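Local coordinates for putative sulfurtransferase DsrE (Allochromatium vinosum, PDB 2HY5), which probably transfers sulfur as a persulfide carrier during the oxidation of intracellular sulfur, though its exact function is not known, at residues S19-F23 / L125-G129; A24-E29 / L67-L73; F35-Y40 / L112-A118; N46-L50 / T101-F107. All blocks are in the same frame, centred on the assembly; numbering follows the deposited sequence.

Interaction 1. Residues S19-F23 / L125-G129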
loop_
_atom_site.group_PDB
_atom_site.type_symbol
_atom_site.label_atom_id
_atom_site.label_comp_id
_atom_site.label_asym_id
_atom_site.label_seq_id
_atom_site.Cartn_x
_atom_site.Cartn_y
_atom_site.Cartn_z
ATOM N N SER A 19 8.995 11.822 2.665
ATOM C CA SER A 19 8.535 12.527 3.854
ATOM C C SER A 19 9.564 12.388 4.969
ATOM O O SER A 19 9.847 13.350 5.690
ATOM C CB SER A 19 7.190 11.966 4.314
ATOM O OG SER A 19 6.197 12.198 3.334
ATOM N N ALA A 20 10.119 11.189 5.105
ATOM C CA ALA A 20 11.116 10.923 6.135
ATOM C C ALA A 20 12.361 11.757 5.870
ATOM O O ALA A 20 12.971 12.289 6.795
ATOM C CB ALA A 20 11.464 9.437 6.156
ATOM N N TYR A 21 12.739 11.866 4.603
ATOM C CA TYR A 21 13.908 12.654 4.230
ATOM C C TYR A 21 13.715 14.127 4.592
ATOM O O TYR A 21 14.583 14.745 5.222
ATOM C CB TYR A 21 14.178 12.536 2.730
ATOM C CG TYR A 21 15.237 13.505 2.266
ATOM C CD1 TYR A 21 16.592 13.242 2.474
ATOM C CD2 TYR A 21 14.879 14.726 1.700
ATOM C CE1 TYR A 21 17.564 14.180 2.129
ATOM C CE2 TYR A 21 15.838 15.668 1.361
ATOM C CZ TYR A 21 17.177 15.391 1.576
ATOM O OH TYR A 21 18.121 16.333 1.231
ATOM N N GLN A 22 12.578 14.693 4.196
ATOM C CA GLN A 22 12.309 16.101 4.487
ATOM C C GLN A 22 12.234 16.347 5.990
ATOM O O GLN A 22 12.669 17.390 6.470
ATOM C CB GLN A 22 11.010 16.556 3.803
ATOM C CG GLN A 22 11.024 16.407 2.279
ATOM C CD GLN A 22 12.057 17.290 1.588
ATOM O OE1 GLN A 22 12.439 17.044 0.438
ATOM N NE2 GLN A 22 12.497 18.329 2.277
ATOM N N PHE A 23 11.688 15.389 6.731
ATOM C CA PHE A 23 11.597 15.519 8.187
ATOM C C PHE A 23 13.006 15.502 8.781
ATOM O O PHE A 23 13.352 16.335 9.617
ATOM C CB PHE A 23 10.800 14.363 8.793
ATOM C CG PHE A 23 10.636 14.461 10.284
ATOM C CD1 PHE A 23 9.545 15.126 10.833
ATOM C CD2 PHE A 23 11.588 13.916 11.139
ATOM C CE1 PHE A 23 9.404 15.247 12.215
ATOM C CE2 PHE A 23 11.460 14.030 12.524
ATOM C CZ PHE A 23 10.365 14.697 13.064
ATOM N N LEU A 125 10.426 8.396 18.452
ATOM C CA LEU A 125 10.470 7.413 17.375
ATOM C C LEU A 125 9.419 7.861 16.371
ATOM O O LEU A 125 8.221 7.851 16.668
ATOM C CB LEU A 125 10.120 6.014 17.884
ATOM C CG LEU A 125 9.864 4.957 16.800
ATOM C CD1 LEU A 125 11.138 4.680 15.999
ATOM C CD2 LEU A 125 9.357 3.695 17.463
ATOM N N VAL A 126 9.870 8.258 15.187
ATOM C CA VAL A 126 8.965 8.731 14.151
ATOM C C VAL A 126 8.966 7.727 13.009
ATOM O O VAL A 126 9.992 7.507 12.364
ATOM C CB VAL A 126 9.396 10.121 13.644
ATOM C CG1 VAL A 126 8.325 10.704 12.738
ATOM C CG2 VAL A 126 9.639 11.042 14.828
ATOM N N VAL A 127 7.803 7.124 12.779
ATOM C CA VAL A 127 7.638 6.100 11.754
ATOM C C VAL A 127 6.951 6.627 10.502
ATOM O O VAL A 127 5.936 7.319 10.574
ATOM C CB VAL A 127 6.815 4.912 12.302
ATOM C CG1 VAL A 127 6.763 3.788 11.262
ATOM C CG2 VAL A 127 7.427 4.410 13.599
ATOM N N PHE A 128 7.517 6.290 9.351
ATOM C CA PHE A 128 6.970 6.715 8.073
ATOM C C PHE A 128 6.622 5.477 7.272
ATOM O O PHE A 128 7.485 4.650 6.989
ATOM C CB PHE A 128 7.992 7.562 7.309
ATOM C CG PHE A 128 8.303 8.877 7.969
ATOM C CD1 PHE A 128 9.233 8.951 9.005
ATOM C CD2 PHE A 128 7.637 10.035 7.581
ATOM C CE1 PHE A 128 9.494 10.164 9.650
ATOM C CE2 PHE A 128 7.889 11.259 8.221
ATOM C CZ PHE A 128 8.819 11.320 9.256
ATOM N N GLY A 129 5.353 5.344 6.912
ATOM C CA GLY A 129 4.944 4.178 6.156
ATOM C C GLY A 129 3.707 4.433 5.329
ATOM O O GLY A 129 3.464 5.557 4.892
#
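Phe128 of strand 124-128 carries its ring under Ala20 of helix 16-29, a helix-on-sheet contact in the parallel alpha/beta fold of the DsrE family. The short segments run in broadly opposite directions, with axes 9.3 Å apart at closest approach. Followed outward, the Phe128 side chain starts with CB, 4.1 Å from Ala20 CB. With CG anti to its own carbonyl carbon (chi1 -66°), the ring slides beneath the first turn of the segment: CG and CD1 lie against Ala20 CB, CE1 against Ala20 CA, and CD2 reaches Ser19 CB at 3.8 Å. CE2 meets the backbone carbonyl of Ser19, and CZ ends against Phe23 CB at 3.7 Å. The two phenylalanine rings are set obliquely, their planes 56° apart. Phe23 also extends its own tip to the strand, where CZ meets Val126 CG2 at 4.1 Å, while its ring and that of Phe3 are edge-to-face. A neighbouring subunit seals the region: Ser19 OG bonds to Glu34 of DsrH, and Phe33 of DsrH packs on Phe128. At the middle of the contact Ala20 CA stands 3.6 Å from the centroid of the Phe128 ring and only 2° off its normal, a CH-pi contact over the centre of the face.

Interaction 2. Residues A24-E29 / L67-L73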
loop_
_atom_site.group_PDB
_atom_site.type_symbol
_atom_site.label_atom_id
_atom_site.label_comp_id
_atom_site.label_asym_id
_atom_site.label_seq_id
_atom_site.Cartn_x
_atom_site.Cartn_y
_atom_site.Cartn_z
ATOM N N ALA A 24 13.810 14.538 8.345
ATOM C CA ALA A 24 15.177 14.403 8.832
ATOM C C ALA A 24 15.982 15.659 8.564
ATOM O O ALA A 24 16.674 16.165 9.452
ATOM C CB ALA A 24 15.857 13.212 8.172
ATOM N N LYS A 25 15.908 16.153 7.334
ATOM C CA LYS A 25 16.653 17.346 6.966
ATOM C C LYS A 25 16.244 18.524 7.835
ATOM O O LYS A 25 17.088 19.270 8.328
ATOM C CB LYS A 25 16.428 17.679 5.490
ATOM C CG LYS A 25 17.435 18.679 4.935
ATOM C CD LYS A 25 17.433 18.685 3.414
ATOM C CE LYS A 25 16.299 19.518 2.858
ATOM N NZ LYS A 25 16.548 20.971 3.074
ATOM N N ALA A 26 14.941 18.684 8.039
ATOM C CA ALA A 26 14.453 19.793 8.849
ATOM C C ALA A 26 14.891 19.665 10.305
ATOM O O ALA A 26 15.229 20.660 10.951
ATOM C CB ALA A 26 12.930 19.872 8.761
ATOM N N ALA A 27 14.885 18.440 10.818
ATOM C CA ALA A 27 15.276 18.186 12.197
ATOM C C ALA A 27 16.768 18.444 12.369
ATOM O O ALA A 27 17.193 19.039 13.356
ATOM C CB ALA A 27 14.949 16.754 12.567
ATOM N N LEU A 28 17.554 17.993 11.398
ATOM C CA LEU A 28 19.000 18.170 11.446
ATOM C C LEU A 28 19.406 19.633 11.363
ATOM O O LEU A 28 20.367 20.051 12.012
ATOM C CB LEU A 28 19.657 17.368 10.319
ATOM C CG LEU A 28 19.580 15.859 10.553
ATOM C CD1 LEU A 28 19.894 15.116 9.272
ATOM C CD2 LEU A 28 20.540 15.470 11.661
ATOM N N GLU A 29 18.672 20.417 10.579
ATOM C CA GLU A 29 18.987 21.837 10.444
ATOM C C GLU A 29 18.647 22.593 11.725
ATOM O O GLU A 29 19.159 23.689 11.961
ATOM C CB GLU A 29 18.240 22.438 9.249
ATOM C CG GLU A 29 18.574 21.737 7.943
ATOM C CD GLU A 29 18.033 22.441 6.714
ATOM O OE1 GLU A 29 16.948 23.057 6.790
ATOM O OE2 GLU A 29 18.689 22.352 5.655
ATOM N N LEU A 67 22.783 13.284 2.527
ATOM C CA LEU A 67 22.396 13.761 3.845
ATOM C C LEU A 67 23.219 13.039 4.906
ATOM O O LEU A 67 23.675 13.645 5.876
ATOM C CB LEU A 67 20.912 13.504 4.096
ATOM C CG LEU A 67 20.357 14.215 5.331
ATOM C CD1 LEU A 67 20.322 15.713 5.073
ATOM C CD2 LEU A 67 18.960 13.693 5.646
ATOM N N ALA A 68 23.414 11.739 4.712
ATOM C CA ALA A 68 24.181 10.937 5.658
ATOM C C ALA A 68 25.637 11.402 5.708
ATOM O O ALA A 68 26.257 11.418 6.773
ATOM C CB ALA A 68 24.110 9.453 5.272
ATOM N N GLU A 69 26.176 11.788 4.557
ATOM C CA GLU A 69 27.558 12.253 4.486
ATOM C C GLU A 69 27.708 13.562 5.252
ATOM O O GLU A 69 28.597 13.706 6.097
ATOM C CB GLU A 69 27.973 12.455 3.026
ATOM C CG GLU A 69 29.380 13.016 2.842
ATOM C CD GLU A 69 30.462 12.087 3.364
ATOM O OE1 GLU A 69 30.490 10.909 2.947
ATOM O OE2 GLU A 69 31.292 12.535 4.184
ATOM N N GLN A 70 26.817 14.503 4.964
ATOM C CA GLN A 70 26.837 15.815 5.603
ATOM C C GLN A 70 26.628 15.793 7.115
ATOM O O GLN A 70 27.287 16.537 7.841
ATOM C CB GLN A 70 25.781 16.718 4.961
ATOM C CG GLN A 70 25.597 18.059 5.653
ATOM C CD GLN A 70 24.610 18.948 4.926
ATOM O OE1 GLN A 70 23.754 18.461 4.181
ATOM N NE2 GLN A 70 24.707 20.254 5.152
ATOM N N TYR A 71 25.722 14.945 7.588
ATOM C CA TYR A 71 25.429 14.868 9.015
ATOM C C TYR A 71 25.928 13.610 9.721
ATOM O O TYR A 71 25.654 13.415 10.908
ATOM C CB TYR A 71 23.918 15.017 9.245
ATOM C CG TYR A 71 23.366 16.382 8.890
ATOM C CD1 TYR A 71 22.870 16.650 7.612
ATOM C CD2 TYR A 71 23.353 17.413 9.832
ATOM C CE1 TYR A 71 22.374 17.912 7.284
ATOM C CE2 TYR A 71 22.861 18.668 9.517
ATOM C CZ TYR A 71 22.373 18.915 8.244
ATOM O OH TYR A 71 21.882 20.159 7.938
ATOM N N GLU A 72 26.659 12.765 9.001
ATOM C CA GLU A 72 27.198 11.525 9.561
ATOM C C GLU A 72 26.103 10.667 10.196
ATOM O O GLU A 72 26.188 10.288 11.366
ATOM C CB GLU A 72 28.281 11.842 10.600
ATOM C CG GLU A 72 29.469 12.613 10.034
ATOM C CD GLU A 72 30.614 12.744 11.024
ATOM O OE1 GLU A 72 31.126 11.701 11.483
ATOM O OE2 GLU A 72 31.010 13.887 11.339
ATOM N N LEU A 73 25.081 10.358 9.408
ATOM C CA LEU A 73 23.957 9.563 9.886
ATOM C C LEU A 73 24.204 8.060 9.807
ATOM O O LEU A 73 24.874 7.575 8.897
ATOM C CB LEU A 73 22.701 9.898 9.081
ATOM C CG LEU A 73 22.248 11.360 9.037
ATOM C CD1 LEU A 73 21.060 11.476 8.095
ATOM C CD2 LEU A 73 21.883 11.846 10.434
HETATM O O HOH W 1 20.772 20.666 5.372
#
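Leu28 is the bump of this contact, and the hollow that receives it is lined by Tyr71, Leu67 and Leu73. Its CB sits over one face of the Tyr71 ring, 3.7 Å from the centroid and displaced toward the rim, while CE2 of that ring comes as near as 3.5 Å to the same CB. Leu28 and Tyr71 run past one another from opposite sides, and Leu28 CD1 lies against CG and CD1 of Tyr71. Beyond the ring this methyl is stopped on two further sides: Leu67 CD2 lies 4.0 Å from Leu28 CD1, and Leu73 meets Leu28 tip to tip. Leu67 in turn fills the hollow among Ala24, Lys25 and Leu28, with CD2 on Ala24 CB and CD1 on Lys25 CG. The rim is polar. There a water donates to Glu29 OE2 at 2.7 Å and also hydrogen-bonds Tyr71 OH, tying carboxylate to phenol. Ile34 of strand 33-39 lies under Ala24, Leu28 and Leu73. Two helices running almost parallel, their segment axes 12° apart, on one face of a parallel sheet whose opposite face is covered by helix 113-121, are typical of a three-layer alpha/beta/alpha fold.

Interaction 3. Residues F35-Y40 / L112-A118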
loop_
_atom_site.group_PDB
_atom_site.type_symbol
_atom_site.label_atom_id
_atom_site.label_comp_id
_atom_site.label_asym_id
_atom_site.label_seq_id
_atom_site.Cartn_x
_atom_site.Cartn_y
_atom_site.Cartn_z
ATOM N N PHE A 35 19.635 9.763 15.820
ATOM C CA PHE A 35 20.422 8.650 16.324
ATOM C C PHE A 35 20.584 7.530 15.304
ATOM O O PHE A 35 21.632 6.888 15.242
ATOM C CB PHE A 35 19.774 8.104 17.596
ATOM C CG PHE A 35 20.555 7.007 18.252
ATOM C CD1 PHE A 35 21.664 7.300 19.039
ATOM C CD2 PHE A 35 20.187 5.680 18.078
ATOM C CE1 PHE A 35 22.394 6.285 19.647
ATOM C CE2 PHE A 35 20.910 4.654 18.678
ATOM C CZ PHE A 35 22.016 4.956 19.466
ATOM N N ARG A 36 19.545 7.298 14.508
ATOM C CA ARG A 36 19.593 6.241 13.507
ATOM C C ARG A 36 18.384 6.313 12.582
ATOM O O ARG A 36 17.294 6.693 13.006
ATOM C CB ARG A 36 19.629 4.878 14.210
ATOM C CG ARG A 36 19.649 3.644 13.297
ATOM C CD ARG A 36 19.990 2.401 14.125
ATOM N NE ARG A 36 21.327 2.537 14.694
ATOM C CZ ARG A 36 21.687 2.142 15.912
ATOM N NH1 ARG A 36 20.815 1.566 16.725
ATOM N NH2 ARG A 36 22.930 2.355 16.324
ATOM N N VAL A 37 18.605 5.979 11.317
ATOM C CA VAL A 37 17.548 5.934 10.317
ATOM C C VAL A 37 17.480 4.446 10.008
ATOM O O VAL A 37 18.442 3.866 9.501
ATOM C CB VAL A 37 17.926 6.705 9.035
ATOM C CG1 VAL A 37 16.768 6.662 8.046
ATOM C CG2 VAL A 37 18.271 8.144 9.373
ATOM N N PHE A 38 16.354 3.828 10.335
ATOM C CA PHE A 38 16.200 2.398 10.134
ATOM C C PHE A 38 15.194 2.061 9.041
ATOM O O PHE A 38 14.053 2.515 9.078
ATOM C CB PHE A 38 15.783 1.747 11.454
ATOM C CG PHE A 38 15.892 0.254 11.452
ATOM C CD1 PHE A 38 14.883 -0.532 10.907
ATOM C CD2 PHE A 38 17.024 -0.368 11.967
ATOM C CE1 PHE A 38 14.999 -1.919 10.875
ATOM C CE2 PHE A 38 17.155 -1.754 11.941
ATOM C CZ PHE A 38 16.141 -2.534 11.393
ATOM N N PHE A 39 15.634 1.274 8.064
ATOM C CA PHE A 39 14.766 0.875 6.964
ATOM C C PHE A 39 14.271 -0.547 7.181
ATOM O O PHE A 39 15.065 -1.476 7.340
ATOM C CB PHE A 39 15.507 0.991 5.629
ATOM C CG PHE A 39 15.975 2.385 5.320
ATOM C CD1 PHE A 39 17.203 2.843 5.784
ATOM C CD2 PHE A 39 15.171 3.253 4.596
ATOM C CE1 PHE A 39 17.626 4.148 5.523
ATOM C CE2 PHE A 39 15.584 4.556 4.331
ATOM C CZ PHE A 39 16.812 5.004 4.798
ATOM N N TYR A 40 12.949 -0.704 7.195
ATOM C CA TYR A 40 12.318 -2.001 7.420
ATOM C C TYR A 40 11.276 -2.272 6.331
ATOM O O TYR A 40 10.901 -1.362 5.595
ATOM C CB TYR A 40 11.660 -2.020 8.804
ATOM C CG TYR A 40 11.324 -3.400 9.310
ATOM C CD1 TYR A 40 12.221 -4.459 9.149
ATOM C CD2 TYR A 40 10.122 -3.651 9.972
ATOM C CE1 TYR A 40 11.930 -5.729 9.632
ATOM C CE2 TYR A 40 9.823 -4.921 10.463
ATOM C CZ TYR A 40 10.731 -5.954 10.289
ATOM O OH TYR A 40 10.452 -7.215 10.769
ATOM N N LEU A 112 17.542 -6.371 13.410
ATOM C CA LEU A 112 16.354 -5.627 13.789
ATOM C C LEU A 112 16.545 -5.029 15.181
ATOM O O LEU A 112 15.895 -4.044 15.544
ATOM C CB LEU A 112 15.143 -6.566 13.764
ATOM C CG LEU A 112 13.734 -5.976 13.683
ATOM C CD1 LEU A 112 13.655 -4.960 12.556
ATOM C CD2 LEU A 112 12.732 -7.110 13.452
ATOM N N GLY A 113 17.441 -5.625 15.962
ATOM C CA GLY A 113 17.709 -5.114 17.295
ATOM C C GLY A 113 18.222 -3.679 17.281
ATOM O O GLY A 113 18.116 -2.966 18.283
ATOM N N GLN A 114 18.782 -3.251 16.152
ATOM C CA GLN A 114 19.292 -1.888 16.028
ATOM C C GLN A 114 18.133 -0.893 16.025
ATOM O O GLN A 114 18.301 0.273 16.380
ATOM C CB GLN A 114 20.114 -1.729 14.741
ATOM C CG GLN A 114 21.365 -2.599 14.677
ATOM C CD GLN A 114 22.346 -2.291 15.794
ATOM O OE1 GLN A 114 22.959 -1.220 15.825
ATOM N NE2 GLN A 114 22.493 -3.228 16.725
ATOM N N LEU A 115 16.955 -1.356 15.618
ATOM C CA LEU A 115 15.773 -0.499 15.596
ATOM C C LEU A 115 15.281 -0.308 17.028
ATOM O O LEU A 115 15.059 0.814 17.483
ATOM C CB LEU A 115 14.657 -1.131 14.758
ATOM C CG LEU A 115 13.293 -0.432 14.855
ATOM C CD1 LEU A 115 13.398 0.984 14.319
ATOM C CD2 LEU A 115 12.250 -1.227 14.079
ATOM N N VAL A 116 15.107 -1.418 17.737
ATOM C CA VAL A 116 14.646 -1.361 19.117
ATOM C C VAL A 116 15.650 -0.568 19.944
ATOM O O VAL A 116 15.276 0.251 20.783
ATOM C CB VAL A 116 14.496 -2.778 19.703
ATOM C CG1 VAL A 116 14.052 -2.697 21.156
ATOM C CG2 VAL A 116 13.482 -3.569 18.877
ATOM N N GLU A 117 16.929 -0.805 19.685
ATOM C CA GLU A 117 17.996 -0.117 20.390
ATOM C C GLU A 117 17.852 1.398 20.226
ATOM O O GLU A 117 18.000 2.151 21.192
ATOM C CB GLU A 117 19.349 -0.580 19.845
ATOM C CG GLU A 117 20.399 -0.780 20.915
ATOM C CD GLU A 117 20.856 0.519 21.529
ATOM O OE1 GLU A 117 21.017 0.567 22.767
ATOM O OE2 GLU A 117 21.065 1.489 20.772
ATOM N N ALA A 118 17.553 1.839 19.006
ATOM C CA ALA A 118 17.396 3.263 18.720
ATOM C C ALA A 118 16.170 3.837 19.420
ATOM O O ALA A 118 16.192 4.979 19.887
ATOM C CB ALA A 118 17.294 3.497 17.208
HETATM O O HOH W 2 23.109 1.084 18.759
#
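The backbone oxygen of Gln114 is gripped twice, by Ala118 N of its own helix and by Arg36 NH1 from strand 33-39, the latter at 2.8 Å. The arginine donor lies in the carbonyl plane on a lone pair, and the oxygen is close to the guanidinium plane. Arg36 reaches it by leaving the strand with CG opposite the backbone N (chi1 179°) and bending at chi3. Its flat end is sandwiched: Gln114 OE1 stands over one face and Phe35 CE2 over the other. A water accepts from Arg36 NH2 and donates to Glu117 OE2, linking charges too far apart for a direct salt bridge, and Arg36 NE makes a salt bridge to Asp74. Farther along, the Phe38 ring takes Leu115 CB over its centre, 3.6 Å from the centroid and 5° off the normal. Leu112 CD1 fills the corner between two rings, 3.7 Å from Phe38 CZ and 3.5 Å from Tyr40 CE1. Tyr40 packs on Cys78, by similarity the persulfide-forming residue, and its OH bonds to Glu24 of a DsrF subunit. Replacing Phe38 by alanine would probably open a gap under Leu115 CB and leave Leu112 CD1 supported by Tyr40 alone of this pair of rings. Helix 113-121 lies across strand 33-39, on the sheet face bearing Phe38, flanked by strand 75-78, whose Val76 touches Arg36 and Phe38, and by strand 2-7, whose Ala4 meets Ala118.

Interaction 4. Residues N46-L50 / T101-F107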
loop_
_atom_site.group_PDB
_atom_site.type_symbol
_atom_site.label_atom_id
_atom_site.label_comp_id
_atom_site.label_asym_id
_atom_site.label_seq_id
_atom_site.Cartn_x
_atom_site.Cartn_y
_atom_site.Cartn_z
ATOM N N ASN A 46 15.460 1.321 -0.197
ATOM C CA ASN A 46 15.984 2.682 -0.299
ATOM C C ASN A 46 17.504 2.649 -0.237
ATOM O O ASN A 46 18.152 3.692 -0.315
ATOM C CB ASN A 46 15.499 3.539 0.869
ATOM C CG ASN A 46 14.079 4.002 0.698
ATOM O OD1 ASN A 46 13.800 4.891 -0.102
ATOM N ND2 ASN A 46 13.167 3.397 1.448
ATOM N N SER A 47 18.068 1.454 -0.105
ATOM C CA SER A 47 19.514 1.329 0.030
ATOM C C SER A 47 20.268 0.754 -1.162
ATOM O O SER A 47 21.475 0.527 -1.071
ATOM C CB SER A 47 19.841 0.488 1.263
ATOM O OG SER A 47 19.444 -0.858 1.087
ATOM N N THR A 48 19.580 0.512 -2.271
ATOM C CA THR A 48 20.252 -0.037 -3.444
ATOM C C THR A 48 20.950 1.051 -4.250
ATOM O O THR A 48 20.427 2.153 -4.400
ATOM C CB THR A 48 19.265 -0.786 -4.369
ATOM O OG1 THR A 48 19.932 -1.137 -5.588
ATOM C CG2 THR A 48 18.058 0.076 -4.685
ATOM N N ARG A 49 22.129 0.731 -4.774
ATOM C CA ARG A 49 22.908 1.681 -5.568
ATOM C C ARG A 49 22.630 1.507 -7.059
ATOM O O ARG A 49 23.222 2.192 -7.888
ATOM C CB ARG A 49 24.409 1.477 -5.319
ATOM C CG ARG A 49 24.975 0.157 -5.866
ATOM C CD ARG A 49 26.502 0.085 -5.687
ATOM N NE ARG A 49 27.096 -1.068 -6.366
ATOM C CZ ARG A 49 27.183 -2.288 -5.843
ATOM N NH1 ARG A 49 26.717 -2.525 -4.622
ATOM N NH2 ARG A 49 27.736 -3.278 -6.541
ATOM N N LEU A 50 21.710 0.607 -7.390
ATOM C CA LEU A 50 21.399 0.325 -8.782
ATOM C C LEU A 50 20.279 1.139 -9.429
ATOM O O LEU A 50 19.865 0.827 -10.544
ATOM C CB LEU A 50 21.107 -1.171 -8.950
ATOM C CG LEU A 50 22.231 -2.127 -8.538
ATOM C CD1 LEU A 50 21.782 -3.570 -8.766
ATOM C CD2 LEU A 50 23.504 -1.827 -9.340
ATOM N N THR A 101 26.522 -7.701 -5.596
ATOM C CA THR A 101 25.983 -6.943 -4.465
ATOM C C THR A 101 25.259 -5.735 -5.048
ATOM O O THR A 101 25.504 -5.352 -6.191
ATOM C CB THR A 101 27.091 -6.406 -3.528
ATOM O OG1 THR A 101 27.884 -5.448 -4.238
ATOM C CG2 THR A 101 27.983 -7.531 -3.037
ATOM N N ASN A 102 24.366 -5.127 -4.275
ATOM C CA ASN A 102 23.659 -3.960 -4.778
ATOM C C ASN A 102 23.479 -2.861 -3.740
ATOM O O ASN A 102 22.921 -1.811 -4.034
ATOM C CB ASN A 102 22.295 -4.370 -5.348
ATOM C CG ASN A 102 21.359 -4.904 -4.288
ATOM O OD1 ASN A 102 21.794 -5.330 -3.222
ATOM N ND2 ASN A 102 20.064 -4.895 -4.582
ATOM N N ILE A 103 23.974 -3.078 -2.531
ATOM C CA ILE A 103 23.811 -2.052 -1.510
ATOM C C ILE A 103 24.657 -0.809 -1.784
ATOM O O ILE A 103 25.745 -0.886 -2.363
ATOM C CB ILE A 103 24.157 -2.585 -0.105
ATOM C CG1 ILE A 103 23.551 -1.657 0.950
ATOM C CG2 ILE A 103 25.672 -2.675 0.076
ATOM C CD1 ILE A 103 23.950 -1.998 2.359
ATOM N N HIS A 104 24.133 0.347 -1.395
ATOM C CA HIS A 104 24.854 1.602 -1.556
ATOM C C HIS A 104 25.824 1.629 -0.368
ATOM O O HIS A 104 25.429 1.368 0.768
ATOM C CB HIS A 104 23.867 2.776 -1.501
ATOM C CG HIS A 104 24.496 4.108 -1.763
ATOM N ND1 HIS A 104 25.386 4.696 -0.890
ATOM C CD2 HIS A 104 24.369 4.966 -2.805
ATOM C CE1 HIS A 104 25.780 5.858 -1.381
ATOM N NE2 HIS A 104 25.178 6.045 -2.543
ATOM N N PRO A 105 27.107 1.949 -0.617
ATOM C CA PRO A 105 28.143 1.999 0.420
ATOM C C PRO A 105 27.892 2.831 1.676
ATOM O O PRO A 105 28.551 2.615 2.693
ATOM C CB PRO A 105 29.381 2.453 -0.355
ATOM C CG PRO A 105 28.809 3.285 -1.453
ATOM C CD PRO A 105 27.637 2.447 -1.899
ATOM N N LYS A 106 26.953 3.769 1.617
ATOM C CA LYS A 106 26.650 4.600 2.781
ATOM C C LYS A 106 25.699 3.920 3.770
ATOM O O LYS A 106 25.558 4.359 4.915
ATOM C CB LYS A 106 26.053 5.940 2.341
ATOM C CG LYS A 106 27.070 7.068 2.248
ATOM C CD LYS A 106 27.691 7.346 3.614
ATOM C CE LYS A 106 28.698 8.480 3.550
ATOM N NZ LYS A 106 29.775 8.188 2.568
ATOM N N PHE A 107 25.045 2.852 3.328
ATOM C CA PHE A 107 24.111 2.126 4.181
ATOM C C PHE A 107 24.761 0.864 4.740
ATOM O O PHE A 107 25.679 0.310 4.139
ATOM C CB PHE A 107 22.868 1.700 3.385
ATOM C CG PHE A 107 22.094 2.838 2.776
ATOM C CD1 PHE A 107 22.609 3.563 1.707
ATOM C CD2 PHE A 107 20.823 3.156 3.250
ATOM C CE1 PHE A 107 21.865 4.577 1.112
ATOM C CE2 PHE A 107 20.075 4.164 2.662
ATOM C CZ PHE A 107 20.596 4.879 1.593
HETATM O O HOH W 3 18.592 -3.182 -6.499
#
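Arg49 and Thr101 meet where the guanidinium grips one hydroxyl end-on: NH1 and NH2 each donate to Thr101 OG1, both at 3.2 Å. NH1 also donates to Ile103 O at 3.0 Å, tilted 27° from the carbonyl plane, and NH2 forms a salt bridge with Asp99 of the second DsrE subunit. The chain leaves the backbone with CG between N and the carbonyl carbon (chi1 69°), then extends over the Asn102 and Ile103 carbonyls. Backbone bonds draw the loops close around a single beta bridge of Thr48 with Ile103: His104 N to Ser47 O at 2.7 Å, and Arg49 N to Asn102 O at 2.8 Å. The tight apolar part lies at the other end, where Ser47 CA sits over the centre of the Phe107 ring, 3.8 Å from its centroid, and Ser47 CB presses on CD2; beside it Asn46 O is buried without a polar partner. A water bridges Thr48 OG1 to Asn102 ND2 on the buried side; ND2 also bonds Gly86 O, and OD1 accepts from Val88 N. The solvent side is the exposed type I turn at Pro105 and Lys106. A leucine in place of Arg49 would probably leave Thr101 OG1 and Ile103 O without these donors and Asp99 without its mate. That one guanidinium serves both is consistent with the loop junction and the subunit pairing depending on the same side chain.

How the interactions relate
From the N terminus, helix 16-29 enters two contacts in turn: its residues 19-23 wait for the final strand, so interaction 1 closes the longest loop and encloses the other three, while residues 24-29 meet helix 60-71 in interaction 2. Strand 33-39 then packs against helix 113-121 in interaction 3, crossing interaction 2 along the chain. The loop after that strand opens interaction 4, which also crosses interaction 2 but falls within the span of interaction 3. Interactions 1 and 3 both reach the one parallel sheet. Phe39 packs on Asn46 and Phe107, joining interactions 3 and 4; a Glu69-Lys106 salt bridge joins 2 and 4, and Tyr21 against Leu67 joins 1 and 2.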